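Local coordinates for putative peptidyl-arginine deiminase family protein (Campylobacter jejuni subsp. jejuni serotype O:2, PDB 6B10) that probably hydrolyses agmatine to N-carbamoylputrescine, a deiminase step on the way to putrescine and the polyamines, at residues P283-K288 / V309-F314. Residues are numbered along the deposited sequence; the frame is centred on the assembly and turned at random.
Sequences PFYKDK and VDARVF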
loop_
_atom_site.group_PDB
_atom_site.type_symbol
_atom_site.label_atom_id
_atom_site.label_comp_id
_atom_site.label_asym_id
_atom_site.label_seq_id
_atom_site.Cartn_x
_atom_site.Cartn_y
_atom_site.Cartn_z
ATOM N N PRO A 283 -0.545 -10.568 -4.596
ATOM C CA PRO A 283 0.685 -11.340 -4.499
ATOM C C PRO A 283 0.408 -12.843 -4.535
ATOM O O PRO A 283 -0.525 -13.318 -3.881
ATOM C CB PRO A 283 1.273 -10.923 -3.144
ATOM C CG PRO A 283 0.138 -10.370 -2.359
ATOM C CD PRO A 283 -0.912 -9.916 -3.326
ATOM N N PHE A 284 1.189 -13.559 -5.336
ATOM C CA PHE A 284 1.194 -15.018 -5.371
ATOM C C PHE A 284 2.510 -15.480 -4.747
ATOM O O PHE A 284 3.548 -14.825 -4.900
ATOM C CB PHE A 284 1.081 -15.520 -6.816
ATOM C CG PHE A 284 -0.340 -15.723 -7.311
ATOM C CD1 PHE A 284 -1.442 -15.162 -6.660
ATOM C CD2 PHE A 284 -0.567 -16.470 -8.462
ATOM C CE1 PHE A 284 -2.732 -15.365 -7.140
ATOM C CE2 PHE A 284 -1.854 -16.671 -8.949
ATOM C CZ PHE A 284 -2.938 -16.117 -8.290
ATOM N N TYR A 285 2.460 -16.599 -4.033
ATOM C CA TYR A 285 3.633 -17.147 -3.337
ATOM C C TYR A 285 3.916 -18.614 -3.707
ATOM O O TYR A 285 4.720 -19.288 -3.050
ATOM C CB TYR A 285 3.437 -16.998 -1.829
ATOM C CG TYR A 285 3.234 -15.561 -1.380
ATOM C CD1 TYR A 285 4.275 -14.630 -1.461
ATOM C CD2 TYR A 285 2.007 -15.129 -0.864
ATOM C CE1 TYR A 285 4.098 -13.312 -1.059
ATOM C CE2 TYR A 285 1.821 -13.812 -0.454
ATOM C CZ TYR A 285 2.870 -12.907 -0.547
ATOM O OH TYR A 285 2.695 -11.595 -0.135
ATOM N N LYS A 286 3.263 -19.089 -4.765
ATOM C CA LYS A 286 3.357 -20.483 -5.223
ATOM C C LYS A 286 2.875 -21.466 -4.149
ATOM O O LYS A 286 3.561 -22.425 -3.790
ATOM C CB LYS A 286 4.774 -20.817 -5.713
ATOM C CG LYS A 286 5.309 -19.870 -6.785
ATOM C CD LYS A 286 4.409 -19.831 -8.014
ATOM C CE LYS A 286 4.991 -18.988 -9.140
ATOM N NZ LYS A 286 6.303 -19.489 -9.635
ATOM N N ASP A 287 1.667 -21.197 -3.668
ATOM C CA ASP A 287 0.998 -21.987 -2.647
ATOM C C ASP A 287 -0.434 -22.149 -3.120
ATOM O O ASP A 287 -0.941 -21.297 -3.845
ATOM C CB ASP A 287 1.055 -21.240 -1.307
ATOM C CG ASP A 287 0.360 -21.980 -0.176
ATOM O OD1 ASP A 287 -0.892 -21.991 -0.124
ATOM O OD2 ASP A 287 1.068 -22.517 0.690
ATOM N N LYS A 288 -1.087 -23.232 -2.711
ATOM C CA LYS A 288 -2.468 -23.510 -3.132
ATOM C C LYS A 288 -3.436 -22.376 -2.793
ATOM O O LYS A 288 -4.480 -22.238 -3.431
ATOM C CB LYS A 288 -2.979 -24.825 -2.527
ATOM C CG LYS A 288 -3.065 -24.849 -1.010
ATOM C CD LYS A 288 -3.742 -26.125 -0.525
ATOM C CE LYS A 288 -3.627 -26.289 0.981
ATOM N NZ LYS A 288 -4.350 -25.209 1.702
ATOM N N VAL A 309 0.714 -11.935 -9.134
ATOM C CA VAL A 309 2.107 -11.672 -9.494
ATOM C C VAL A 309 2.985 -12.295 -8.429
ATOM O O VAL A 309 2.813 -12.035 -7.241
ATOM C CB VAL A 309 2.402 -10.158 -9.578
ATOM C CG1 VAL A 309 3.896 -9.899 -9.651
ATOM C CG2 VAL A 309 1.689 -9.545 -10.775
ATOM N N ASP A 310 3.915 -13.135 -8.868
ATOM C CA ASP A 310 4.840 -13.815 -7.978
ATOM C C ASP A 310 5.568 -12.789 -7.125
ATOM O O ASP A 310 6.312 -11.968 -7.649
ATOM C CB ASP A 310 5.828 -14.630 -8.825
ATOM C CG ASP A 310 6.781 -15.468 -7.996
ATOM O OD1 ASP A 310 6.692 -15.479 -6.755
ATOM O OD2 ASP A 310 7.639 -16.131 -8.608
ATOM N N ALA A 311 5.339 -12.828 -5.818
ATOM C CA ALA A 311 5.859 -11.807 -4.900
ATOM C C ALA A 311 6.926 -12.329 -3.939
ATOM O O ALA A 311 7.327 -11.617 -3.019
ATOM C CB ALA A 311 4.714 -11.194 -4.106
ATOM N N ARG A 312 7.396 -13.550 -4.161
ATOM C CA ARG A 312 8.323 -14.207 -3.231
ATOM C C ARG A 312 9.619 -13.437 -2.996
ATOM O O ARG A 312 10.080 -13.321 -1.863
ATOM C CB ARG A 312 8.657 -15.615 -3.727
ATOM C CG ARG A 312 7.489 -16.576 -3.630
ATOM C CD ARG A 312 7.858 -17.923 -4.199
ATOM N NE ARG A 312 8.169 -17.815 -5.622
ATOM C CZ ARG A 312 8.802 -18.740 -6.334
ATOM N NH1 ARG A 312 9.204 -19.867 -5.766
ATOM N NH2 ARG A 312 9.023 -18.537 -7.622
ATOM N N VAL A 313 10.194 -12.899 -4.065
ATOM C CA VAL A 313 11.488 -12.224 -3.969
ATOM C C VAL A 313 11.360 -10.946 -3.137
ATOM O O VAL A 313 12.240 -10.638 -2.326
ATOM C CB VAL A 313 12.074 -11.911 -5.359
ATOM C CG1 VAL A 313 13.461 -11.295 -5.230
ATOM C CG2 VAL A 313 12.149 -13.176 -6.197
ATOM N N PHE A 314 10.245 -10.231 -3.319
ATOM C CA PHE A 314 9.940 -9.026 -2.536
ATOM C C PHE A 314 10.054 -9.272 -1.030
ATOM O O PHE A 314 10.546 -8.418 -0.291
ATOM C CB PHE A 314 8.522 -8.512 -2.836
ATOM C CG PHE A 314 8.355 -7.889 -4.194
ATOM C CD1 PHE A 314 8.018 -8.660 -5.296
ATOM C CD2 PHE A 314 8.477 -6.518 -4.359
ATOM C CE1 PHE A 314 7.840 -8.084 -6.543
ATOM C CE2 PHE A 314 8.299 -5.934 -5.600
ATOM C CZ PHE A 314 7.980 -6.718 -6.695
#
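Pro283 and Val309 pair in parallel near the ends of their two strands, and one methylene of the proline ring, CB, rests 3.6 Å from Ala311 CB, an apolar touch on the face carrying Pro283 and Val309. At Phe284 the backbone does the joining. Its N donates to Val309 O at 2.9 Å, while its own O receives Ala311 N at 2.8 Å. The two bonds flank Asp310, which pairs with Phe284 as the last rung of the parallel ladder, and the phenylalanine ring swings away to pack on helix 289-300. The strand then gives way to loop at Tyr285, whose ring carbon CE1 lies 3.8 Å from Ala311 CB; the methyl is thus shared between the proline and the tyrosine. The phenol oxygen bonds to Thr269 O and to Ser320 OG, which fixes the far end of the ring. Tyr285 O, meanwhile, sits beside Arg312 CD. Lys286 closes the contact over the more exposed side. Its CG lies 3.6 Å above the centre of the Arg312 guanidinium plane, and bends at chi2 and chi4 turn NZ back toward Asp310 OD2, a long salt bridge of 3.8 Å. Asp310, with CG anti to its amide nitrogen (chi1 -176°), is gripped side-on by Arg312: NE meets OD1, and NH2 meets OD2, the latter 2.9 Å apart, both on syn sides and close to the guanidinium plane. The carboxylate probably offsets the closeness of the two cations, whose NZ (Lys286) and NH2 (Arg312) come within 3.5 Å. Such paired strand ends, with helix 289-300 bridging strands 279-284 and 305-310, are the C-terminal ends of the two parallel strands of a beta-alpha-beta unit.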